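Local coordinates for protein superoxide dismutase (Anaplasma phagocytophilum, PDB 3JS4) that probably catalyses the dismutation of superoxide into oxygen and hydrogen peroxide, using a bound iron(III) ion that is reduced and oxidised in turn, at residues Leu28-Leu33 with Gln106-Asn111; Ser38-Asp43 with Tyr192-Leu197; Gly48-Tyr53 with Asn100-Trp105. All coordinates share one frame; numbering follows the deposited sequence.

In the fold
The three contacts lie near the iron site. Contact 3 is closest: it joins the long helices 39-60 and 89-106, and His101 NE2 binds the iron at 2.2 Å. His45, Asp186 and His190 complete the protein ligands. Contact 2 ties the first turn of helix 39-60 to the short helix 193-196, just after His190. Contact 1 joins the chain entering helix 39-60 to the chain leaving helix 89-106. The side chains of Met108 (contact 1) and Leu41 (contact 2) are each about 9 Å from the iron. The contact centres lie about 13 to 15 Å apart. Leu28 CD2 of contact 1 is 3.4 Å from Trp105 CG of contact 3. Leu42 of contact 2 packs on both.

Contact 1 (Leu28-Leu33 with Gln106-Asn111); sequences LPYEGL and QSMKPN
Tyr30 and Leu33 pack against Met108 and Pro110 in an apolar contact between two loops. One loop leads into helix 39-60 and the other follows helix 89-106, so the contact lies at the open end of the helical hairpin of an iron/manganese superoxide dismutase. The Tyr30 ring lies between Leu33 CD2 on one face and Pro29 CD, nearer the rim, on the other; Pro110 meets it obliquely. Tyr30 CD2 is 3.7 Å from Pro110 CD, and Tyr30 CB also touches Pro110. Further along the ring, Tyr30 CE2 comes 3.2 Å from Met108 O. Leu33 CD2 stands 3.7 Å above the Tyr30 ring plane, over its centre. The same methyl reaches Pro110 N at 3.6 Å, so it is wedged between the tyrosine and the facing backbone. The other branch, Leu33 CD1, touches Met108 CE at 3.8 Å, the two side chains crossing at about a right angle. The bend of Met108 at its last torsion (chi3 -75°) turns CE to this methyl and to Tyr30 OH. Pro110 CG also rests on Gly32 O, at 3.7 Å. The phenol end of Tyr30 is held by a hydrogen bond from OH to Trp105 O, near the end of helix 89-106. Leu33 and Met108 also pack on Leu211 of helix 200-211. Lys109 makes a salt bridge with Asp215 of helix 214-223.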
loop_
_atom_site.group_PDB
_atom_site.type_symbol
_atom_site.label_atom_id
_atom_site.label_comp_id
_atom_site.label_asym_id
_atom_site.label_seq_id
_atom_site.Cartn_x
_atom_site.Cartn_y
_atom_site.Cartn_z
ATOM N N LEU A 28 -3.599 -2.226 -13.826
ATOM C CA LEU A 28 -2.282 -2.602 -13.292
ATOM C C LEU A 28 -1.128 -1.994 -14.102
ATOM O O LEU A 28 -1.256 -1.814 -15.308
ATOM C CB LEU A 28 -2.128 -4.120 -13.302
ATOM C CG LEU A 28 -2.970 -4.913 -12.307
ATOM C CD1 LEU A 28 -2.649 -6.407 -12.460
ATOM C CD2 LEU A 28 -2.714 -4.443 -10.837
ATOM N N PRO A 29 0.015 -1.714 -13.449
ATOM C CA PRO A 29 1.175 -1.257 -14.209
ATOM C C PRO A 29 1.903 -2.375 -14.980
ATOM O O PRO A 29 2.906 -2.110 -15.615
ATOM C CB PRO A 29 2.108 -0.650 -13.136
ATOM C CG PRO A 29 1.460 -0.844 -11.825
ATOM C CD PRO A 29 0.272 -1.764 -11.998
ATOM N N TYR A 30 1.411 -3.610 -14.921
ATOM C CA TYR A 30 2.105 -4.768 -15.503
ATOM C C TYR A 30 1.033 -5.833 -15.762
ATOM O O TYR A 30 -0.113 -5.702 -15.289
ATOM C CB TYR A 30 3.206 -5.297 -14.547
ATOM C CG TYR A 30 2.843 -5.112 -13.066
ATOM C CD1 TYR A 30 1.885 -5.933 -12.463
ATOM C CD2 TYR A 30 3.429 -4.102 -12.286
ATOM C CE1 TYR A 30 1.505 -5.772 -11.128
ATOM C CE2 TYR A 30 3.052 -3.928 -10.907
ATOM C CZ TYR A 30 2.080 -4.773 -10.359
ATOM O OH TYR A 30 1.660 -4.648 -9.065
ATOM N N GLU A 31 1.403 -6.874 -16.504
ATOM C CA GLU A 31 0.498 -7.976 -16.845
ATOM C C GLU A 31 0.424 -9.037 -15.730
ATOM O O GLU A 31 -0.561 -9.762 -15.599
ATOM C CB GLU A 31 0.979 -8.656 -18.131
ATOM C CG GLU A 31 0.841 -7.779 -19.351
ATOM C CD GLU A 31 0.801 -8.568 -20.653
ATOM O OE1 GLU A 31 1.282 -9.735 -20.698
ATOM O OE2 GLU A 31 0.279 -8.015 -21.638
ATOM N N GLY A 32 1.490 -9.146 -14.949
ATOM C CA GLY A 32 1.572 -10.164 -13.904
ATOM C C GLY A 32 2.865 -10.083 -13.110
ATOM O O GLY A 32 3.779 -9.346 -13.479
ATOM N N LEU A 33 2.941 -10.867 -12.033
ATOM C CA LEU A 33 4.112 -10.900 -11.154
ATOM C C LEU A 33 4.589 -12.323 -10.867
ATOM O O LEU A 33 5.151 -12.593 -9.786
ATOM C CB LEU A 33 3.799 -10.182 -9.834
ATOM C CG LEU A 33 3.384 -8.713 -9.965
ATOM C CD1 LEU A 33 2.762 -8.220 -8.654
ATOM C CD2 LEU A 33 4.579 -7.851 -10.376
ATOM N N GLN A 106 1.392 -0.257 -7.425
ATOM C CA GLN A 106 2.518 0.578 -7.848
ATOM C C GLN A 106 3.803 0.299 -7.049
ATOM O O GLN A 106 4.910 0.629 -7.508
ATOM C CB GLN A 106 2.153 2.068 -7.729
ATOM C CG GLN A 106 0.881 2.449 -8.455
ATOM C CD GLN A 106 0.527 3.911 -8.272
ATOM O OE1 GLN A 106 -0.316 4.261 -7.428
ATOM N NE2 GLN A 106 1.179 4.782 -9.044
ATOM N N SER A 107 3.637 -0.308 -5.873
ATOM C CA SER A 107 4.718 -0.623 -4.948
ATOM C C SER A 107 5.465 -1.909 -5.335
ATOM O O SER A 107 6.354 -2.359 -4.618
ATOM C CB SER A 107 4.149 -0.746 -3.526
ATOM O OG SER A 107 3.715 0.540 -3.045
ATOM N N MET A 108 5.091 -2.514 -6.456
ATOM C CA MET A 108 5.735 -3.737 -6.906
ATOM C C MET A 108 5.971 -3.593 -8.406
ATOM O O MET A 108 5.351 -2.754 -9.049
ATOM C CB MET A 108 4.835 -4.952 -6.643
ATOM C CG MET A 108 4.414 -5.144 -5.166
ATOM S SD MET A 108 3.448 -6.644 -4.862
ATOM C CE MET A 108 1.830 -6.185 -5.536
ATOM N N LYS A 109 6.884 -4.407 -8.941
ATOM C CA LYS A 109 7.077 -4.543 -10.389
ATOM C C LYS A 109 7.646 -5.924 -10.701
ATOM O O LYS A 109 8.196 -6.581 -9.814
ATOM C CB LYS A 109 8.008 -3.445 -10.934
ATOM C CG LYS A 109 9.448 -3.454 -10.388
ATOM C CD LYS A 109 10.295 -2.425 -11.150
ATOM C CE LYS A 109 11.756 -2.482 -10.720
ATOM N NZ LYS A 109 12.573 -1.645 -11.611
ATOM N N PRO A 110 7.516 -6.378 -11.962
ATOM C CA PRO A 110 8.293 -7.561 -12.352
ATOM C C PRO A 110 9.786 -7.255 -12.193
ATOM O O PRO A 110 10.201 -6.110 -12.412
ATOM C CB PRO A 110 7.951 -7.739 -13.850
ATOM C CG PRO A 110 6.664 -7.050 -14.046
ATOM C CD PRO A 110 6.619 -5.915 -13.040
ATOM N N ASN A 111 10.585 -8.237 -11.776
ATOM C CA ASN A 111 12.008 -7.976 -11.537
ATOM C C ASN A 111 12.248 -6.888 -10.483
ATOM O O ASN A 111 13.210 -6.132 -10.574
ATOM C CB ASN A 111 12.721 -7.614 -12.857
ATOM C CG ASN A 111 12.772 -8.781 -13.839
ATOM O OD1 ASN A 111 13.414 -9.799 -13.564
ATOM N ND2 ASN A 111 12.099 -8.640 -14.998
#

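Contact 2 (Ser38-Asp43 with Tyr192-Leu197); sequences SSHLLD and YYLDYL
Ser38 and Asp195 form a two-point hydrogen-bonded pair. Ser38 N donates to Asp195 OD2 at 2.6 Å, with an N-H...O angle of 151°. Ser38 OG donates to Asp195 OD1, also at 2.6 Å. Each carboxylate oxygen uses its syn lone pair, so the backbone N-H and the hydroxyl of Ser38 grip the carboxylate side by side at its open end. Leu41 lies beside this pair. Its CD2 methyl is 3.4 Å from Asp195 OD2, and its CB also lies near the carboxylate. The other branch, Leu41 CD1, meets Leu194 CB at 4.1 Å. Farther out, Leu194 CD1 sits over one face of the His40 ring in a CH-pi contact, 4.1 Å from its centroid.

A second shell fixes these groups. Ser38 is the N-cap of helix 39-60, and its OG accepts from Leu41 N at 3.1 Å. The hydroxyl lies between the backbone N and the carbonyl carbon (chi1 69°), which lets it cap the helix and still donate to Asp195. Asp195 stands on the short helix 193-196, where Tyr192 O accepts from both Asp195 N and Tyr196 N. Tyr196 OH hydrogen-bonds to Tyr36 O, a further link to the chain before Ser38.

The carboxylate therefore sits at the N-terminal end of helix 39-60. The helix dipole would probably favour its negative charge. The pair thus clamps the start of the helix that carries His45 to the short helix 193-196, which follows His190. Both histidines are iron ligands.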
loop_
_atom_site.group_PDB
_atom_site.type_symbol
_atom_site.label_atom_id
_atom_site.label_comp_id
_atom_site.label_asym_id
_atom_site.label_seq_id
_atom_site.Cartn_x
_atom_site.Cartn_y
_atom_site.Cartn_z
ATOM N N SER A 38 0.987 -15.665 -8.035
ATOM C CA SER A 38 0.510 -16.512 -9.118
ATOM C C SER A 38 -0.562 -15.795 -9.917
ATOM O O SER A 38 -1.158 -14.827 -9.470
ATOM C CB SER A 38 -0.043 -17.829 -8.578
ATOM O OG SER A 38 -1.247 -17.597 -7.861
ATOM N N SER A 39 -0.820 -16.302 -11.107
ATOM C CA SER A 39 -1.841 -15.731 -11.949
ATOM C C SER A 39 -3.224 -15.727 -11.239
ATOM O O SER A 39 -3.961 -14.709 -11.232
ATOM C CB SER A 39 -1.840 -16.515 -13.269
ATOM O OG SER A 39 -2.964 -16.137 -14.011
ATOM N N HIS A 40 -3.549 -16.862 -10.624
ATOM C CA HIS A 40 -4.787 -17.050 -9.868
ATOM C C HIS A 40 -4.903 -16.049 -8.694
ATOM O O HIS A 40 -5.959 -15.433 -8.478
ATOM C CB HIS A 40 -4.840 -18.505 -9.379
ATOM C CG HIS A 40 -6.090 -18.870 -8.633
ATOM N ND1 HIS A 40 -7.352 -18.485 -9.041
ATOM C CD2 HIS A 40 -6.274 -19.648 -7.535
ATOM C CE1 HIS A 40 -8.254 -18.977 -8.206
ATOM N NE2 HIS A 40 -7.624 -19.684 -7.282
ATOM N N LEU A 41 -3.822 -15.889 -7.953
ATOM C CA LEU A 41 -3.837 -14.973 -6.800
ATOM C C LEU A 41 -3.991 -13.524 -7.254
ATOM O O LEU A 41 -4.780 -12.763 -6.692
ATOM C CB LEU A 41 -2.586 -15.150 -5.952
ATOM C CG LEU A 41 -2.347 -14.183 -4.780
ATOM C CD1 LEU A 41 -3.546 -14.140 -3.844
ATOM C CD2 LEU A 41 -1.106 -14.679 -4.050
ATOM N N LEU A 42 -3.264 -13.148 -8.298
ATOM C CA LEU A 42 -3.388 -11.784 -8.813
ATOM C C LEU A 42 -4.815 -11.514 -9.296
ATOM O O LEU A 42 -5.372 -10.427 -9.077
ATOM C CB LEU A 42 -2.405 -11.546 -9.970
ATOM C CG LEU A 42 -2.371 -10.104 -10.520
ATOM C CD1 LEU A 42 -2.099 -9.048 -9.411
ATOM C CD2 LEU A 42 -1.334 -10.001 -11.630
ATOM N N ASP A 43 -5.390 -12.499 -9.974
ATOM C CA ASP A 43 -6.741 -12.360 -10.508
ATOM C C ASP A 43 -7.763 -12.162 -9.381
ATOM O O ASP A 43 -8.560 -11.235 -9.403
ATOM C CB ASP A 43 -7.107 -13.573 -11.404
ATOM C CG ASP A 43 -8.550 -13.523 -11.892
ATOM O OD1 ASP A 43 -8.895 -12.627 -12.691
ATOM O OD2 ASP A 43 -9.351 -14.377 -11.465
ATOM N N TYR A 192 -2.014 -13.084 0.229
ATOM C CA TYR A 192 -1.006 -14.105 0.066
ATOM C C TYR A 192 -1.527 -15.535 0.231
ATOM O O TYR A 192 -0.843 -16.478 -0.166
ATOM C CB TYR A 192 0.146 -13.831 1.043
ATOM C CG TYR A 192 -0.250 -13.801 2.520
ATOM C CD1 TYR A 192 -0.389 -14.965 3.257
ATOM C CD2 TYR A 192 -0.481 -12.581 3.179
ATOM C CE1 TYR A 192 -0.714 -14.920 4.645
ATOM C CE2 TYR A 192 -0.825 -12.533 4.526
ATOM C CZ TYR A 192 -0.930 -13.691 5.255
ATOM O OH TYR A 192 -1.279 -13.581 6.589
ATOM N N TYR A 193 -2.726 -15.713 0.783
ATOM C CA TYR A 193 -3.150 -17.073 1.184
ATOM C C TYR A 193 -3.091 -18.135 0.069
ATOM O O TYR A 193 -2.630 -19.269 0.286
ATOM C CB TYR A 193 -4.561 -17.084 1.777
ATOM C CG TYR A 193 -4.620 -18.064 2.922
ATOM C CD1 TYR A 193 -4.165 -17.692 4.186
ATOM C CD2 TYR A 193 -5.073 -19.366 2.729
ATOM C CE1 TYR A 193 -4.181 -18.579 5.230
ATOM C CE2 TYR A 193 -5.109 -20.256 3.769
ATOM C CZ TYR A 193 -4.659 -19.854 5.014
ATOM O OH TYR A 193 -4.659 -20.730 6.048
ATOM N N LEU A 194 -3.582 -17.775 -1.108
ATOM C CA LEU A 194 -3.706 -18.761 -2.196
ATOM C C LEU A 194 -2.346 -19.343 -2.597
ATOM O O LEU A 194 -2.266 -20.494 -3.033
ATOM C CB LEU A 194 -4.434 -18.159 -3.409
ATOM C CG LEU A 194 -5.981 -18.073 -3.316
ATOM C CD1 LEU A 194 -6.574 -17.290 -4.548
ATOM C CD2 LEU A 194 -6.622 -19.494 -3.173
ATOM N N ASP A 195 -1.284 -18.545 -2.436
ATOM C CA ASP A 195 0.057 -18.955 -2.840
ATOM C C ASP A 195 0.905 -19.429 -1.653
ATOM O O ASP A 195 1.693 -20.336 -1.814
ATOM C CB ASP A 195 0.800 -17.813 -3.555
ATOM C CG ASP A 195 0.359 -17.607 -4.989
ATOM O OD1 ASP A 195 -0.650 -18.199 -5.444
ATOM O OD2 ASP A 195 1.021 -16.780 -5.654
ATOM N N TYR A 196 0.765 -18.787 -0.491
ATOM C CA TYR A 196 1.638 -19.035 0.700
ATOM C C TYR A 196 0.903 -19.542 1.950
ATOM O O TYR A 196 1.518 -19.729 2.996
ATOM C CB TYR A 196 2.436 -17.757 1.046
ATOM C CG TYR A 196 3.242 -17.276 -0.134
ATOM C CD1 TYR A 196 4.478 -17.856 -0.415
ATOM C CD2 TYR A 196 2.735 -16.294 -1.017
ATOM C CE1 TYR A 196 5.217 -17.465 -1.513
ATOM C CE2 TYR A 196 3.475 -15.888 -2.131
ATOM C CZ TYR A 196 4.712 -16.483 -2.371
ATOM O OH TYR A 196 5.472 -16.132 -3.461
ATOM N N LEU A 197 -0.411 -19.754 1.838
ATOM C CA LEU A 197 -1.221 -20.259 2.966
ATOM C C LEU A 197 -0.989 -19.401 4.209
ATOM O O LEU A 197 -0.905 -18.186 4.095
ATOM C CB LEU A 197 -0.960 -21.753 3.214
ATOM C CG LEU A 197 -1.237 -22.688 2.020
ATOM C CD1 LEU A 197 -0.745 -24.150 2.281
ATOM C CD2 LEU A 197 -2.729 -22.679 1.595
#

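Contact 3 (Gly48-Tyr53 with Asn100-Trp105); sequences GHHKTY and NHDFYW. With FE (Fe (III) ion), chain E.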
loop_
_atom_site.group_PDB
_atom_site.type_symbol
_atom_site.label_atom_id
_atom_site.label_comp_id
_atom_site.label_asym_id
_atom_site.label_seq_id
_atom_site.Cartn_x
_atom_site.Cartn_y
_atom_site.Cartn_z
ATOM N N GLY A 48 -11.222 -9.537 -7.984
ATOM C CA GLY A 48 -12.138 -9.937 -6.911
ATOM C C GLY A 48 -12.209 -8.846 -5.843
ATOM O O GLY A 48 -13.203 -8.122 -5.761
ATOM N N HIS A 49 -11.180 -8.762 -4.994
ATOM C CA HIS A 49 -11.219 -7.836 -3.828
ATOM C C HIS A 49 -11.197 -6.363 -4.239
ATOM O O HIS A 49 -12.054 -5.595 -3.826
ATOM C CB HIS A 49 -10.065 -8.115 -2.855
ATOM C CG HIS A 49 -10.132 -9.456 -2.194
ATOM N ND1 HIS A 49 -10.672 -9.640 -0.937
ATOM C CD2 HIS A 49 -9.742 -10.680 -2.623
ATOM C CE1 HIS A 49 -10.577 -10.911 -0.600
ATOM N NE2 HIS A 49 -10.026 -11.569 -1.609
ATOM N N HIS A 50 -10.216 -5.972 -5.050
ATOM C CA HIS A 50 -10.059 -4.562 -5.425
ATOM C C HIS A 50 -11.272 -4.071 -6.243
ATOM O O HIS A 50 -11.837 -2.998 -5.955
ATOM C CB HIS A 50 -8.752 -4.399 -6.205
ATOM C CG HIS A 50 -8.300 -2.983 -6.393
ATOM N ND1 HIS A 50 -7.104 -2.673 -7.009
ATOM C CD2 HIS A 50 -8.892 -1.798 -6.101
ATOM C CE1 HIS A 50 -6.967 -1.360 -7.065
ATOM N NE2 HIS A 50 -8.036 -0.807 -6.520
ATOM N N LYS A 51 -11.684 -4.864 -7.242
ATOM C CA LYS A 51 -12.889 -4.542 -8.024
ATOM C C LYS A 51 -14.134 -4.361 -7.114
ATOM O O LYS A 51 -14.959 -3.447 -7.336
ATOM C CB LYS A 51 -13.183 -5.635 -9.044
ATOM C CG LYS A 51 -14.283 -5.244 -10.035
ATOM C CD LYS A 51 -15.134 -6.401 -10.447
ATOM C CE LYS A 51 -16.156 -5.963 -11.519
ATOM N NZ LYS A 51 -17.181 -5.042 -10.971
ATOM N N THR A 52 -14.286 -5.248 -6.125
ATOM C CA THR A 52 -15.464 -5.180 -5.249
ATOM C C THR A 52 -15.505 -3.876 -4.426
ATOM O O THR A 52 -16.573 -3.278 -4.261
ATOM C CB THR A 52 -15.598 -6.444 -4.386
ATOM O OG1 THR A 52 -15.754 -7.565 -5.273
ATOM C CG2 THR A 52 -16.827 -6.352 -3.444
ATOM N N TYR A 53 -14.354 -3.407 -3.957
ATOM C CA TYR A 53 -14.291 -2.112 -3.254
ATOM C C TYR A 53 -14.786 -0.953 -4.113
ATOM O O TYR A 53 -15.517 -0.052 -3.639
ATOM C CB TYR A 53 -12.858 -1.828 -2.789
ATOM C CG TYR A 53 -12.409 -2.680 -1.645
ATOM C CD1 TYR A 53 -13.126 -2.688 -0.463
ATOM C CD2 TYR A 53 -11.229 -3.457 -1.720
ATOM C CE1 TYR A 53 -12.723 -3.470 0.632
ATOM C CE2 TYR A 53 -10.817 -4.241 -0.622
ATOM C CZ TYR A 53 -11.583 -4.218 0.548
ATOM O OH TYR A 53 -11.239 -4.932 1.673
ATOM N N ASN A 100 -5.494 2.293 -1.080
ATOM C CA ASN A 100 -4.419 1.402 -0.627
ATOM C C ASN A 100 -3.994 0.357 -1.670
ATOM O O ASN A 100 -2.807 0.078 -1.837
ATOM C CB ASN A 100 -4.844 0.637 0.624
ATOM C CG ASN A 100 -5.085 1.544 1.824
ATOM O OD1 ASN A 100 -4.591 2.662 1.878
ATOM N ND2 ASN A 100 -5.842 1.036 2.805
ATOM N N HIS A 101 -4.963 -0.280 -2.311
ATOM C CA HIS A 101 -4.644 -1.265 -3.354
ATOM C C HIS A 101 -3.971 -0.607 -4.568
ATOM O O HIS A 101 -3.020 -1.166 -5.120
ATOM C CB HIS A 101 -5.895 -2.067 -3.765
ATOM C CG HIS A 101 -6.283 -3.103 -2.754
ATOM N ND1 HIS A 101 -7.057 -2.803 -1.647
ATOM C CD2 HIS A 101 -5.946 -4.412 -2.638
ATOM C CE1 HIS A 101 -7.224 -3.902 -0.925
ATOM N NE2 HIS A 101 -6.538 -4.885 -1.486
ATOM N N ASP A 102 -4.433 0.579 -4.967
ATOM C CA ASP A 102 -3.792 1.282 -6.092
ATOM C C ASP A 102 -2.309 1.471 -5.719
ATOM O O ASP A 102 -1.414 1.242 -6.542
ATOM C CB ASP A 102 -4.417 2.672 -6.381
ATOM C CG ASP A 102 -5.795 2.620 -7.067
ATOM O OD1 ASP A 102 -6.238 1.576 -7.594
ATOM O OD2 ASP A 102 -6.455 3.685 -7.089
ATOM N N PHE A 103 -2.055 1.888 -4.481
ATOM C CA PHE A 103 -0.693 2.161 -4.008
ATOM C C PHE A 103 0.125 0.870 -3.973
ATOM O O PHE A 103 1.322 0.857 -4.318
ATOM C CB PHE A 103 -0.743 2.752 -2.584
ATOM C CG PHE A 103 0.440 3.640 -2.246
ATOM C CD1 PHE A 103 0.580 4.884 -2.846
ATOM C CD2 PHE A 103 1.397 3.232 -1.319
ATOM C CE1 PHE A 103 1.671 5.710 -2.547
ATOM C CE2 PHE A 103 2.474 4.045 -1.001
ATOM C CZ PHE A 103 2.607 5.302 -1.608
ATOM N N TYR A 104 -0.527 -0.217 -3.548
ATOM C CA TYR A 104 0.130 -1.522 -3.439
ATOM C C TYR A 104 0.614 -1.988 -4.810
ATOM O O TYR A 104 1.742 -2.483 -4.937
ATOM C CB TYR A 104 -0.882 -2.519 -2.885
ATOM C CG TYR A 104 -0.492 -3.972 -2.811
ATOM C CD1 TYR A 104 0.643 -4.390 -2.110
ATOM C CD2 TYR A 104 -1.323 -4.953 -3.380
ATOM C CE1 TYR A 104 0.960 -5.747 -2.002
ATOM C CE2 TYR A 104 -1.028 -6.303 -3.267
ATOM C CZ TYR A 104 0.104 -6.697 -2.574
ATOM O OH TYR A 104 0.394 -8.024 -2.491
ATOM N N TRP A 105 -0.244 -1.892 -5.834
ATOM C CA TRP A 105 0.188 -2.362 -7.147
ATOM C C TRP A 105 1.375 -1.573 -7.675
ATOM O O TRP A 105 2.251 -2.149 -8.339
ATOM C CB TRP A 105 -0.962 -2.379 -8.190
ATOM C CG TRP A 105 -2.205 -3.122 -7.725
ATOM C CD1 TRP A 105 -3.477 -2.619 -7.637
ATOM C CD2 TRP A 105 -2.284 -4.486 -7.291
ATOM N NE1 TRP A 105 -4.336 -3.584 -7.185
ATOM C CE2 TRP A 105 -3.641 -4.743 -6.976
ATOM C CE3 TRP A 105 -1.344 -5.534 -7.180
ATOM C CZ2 TRP A 105 -4.086 -5.993 -6.527
ATOM C CZ3 TRP A 105 -1.777 -6.771 -6.718
ATOM C CH2 TRP A 105 -3.145 -6.989 -6.390
HETATM FE FE FE E . -5.886 -6.675 -0.374
HETATM O O HOH W 1 -6.465 -5.630 1.533
#
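His50 and His101 form the tight centre of a buried contact between helices 39-60 and 89-106. The short helical segments run at 140°, with their axes 10.9 Å apart. His101 CB sits over the middle of one His50 ring face, 3.5 Å from the centroid, in a CH-pi contact. The His50 side chain extends with CG opposite the backbone N (chi1 -167°), which carries its ring across to Trp105. Trp105 NE1 donates to His50 ND1 at 2.9 Å, with an N-H...N angle of 161°. ND1 lies in the indole plane, but the donor is tilted out of the His50 ring plane. Asp102 OD1 lies at another edge of His50, 3.1 Å from CE1 and 3.2 Å from NE2. Packing is looser toward Tyr53, which is partly exposed. Across the contact it touches only the His101 ring, with Tyr53 CE2 3.6 Å from His101 CE1 and the rings oblique, while its OH is hydrogen-bonded to Gln97 NE2.

The His101 ring is held at both nitrogens. NE2 binds the iron, which also carries a water at 2.2 Å, and ND1 is hydrogen-bonded to Gln97 O one turn earlier. His50 packs behind this metal ligand, and Trp105 in turn fixes the rotation of His50. Asn100 packs on Trp150 and Trp152 of strand 149-156. Phe103 and Tyr104 rest on Thr184 of strand 179-186, whose end carries the metal ligand Asp186.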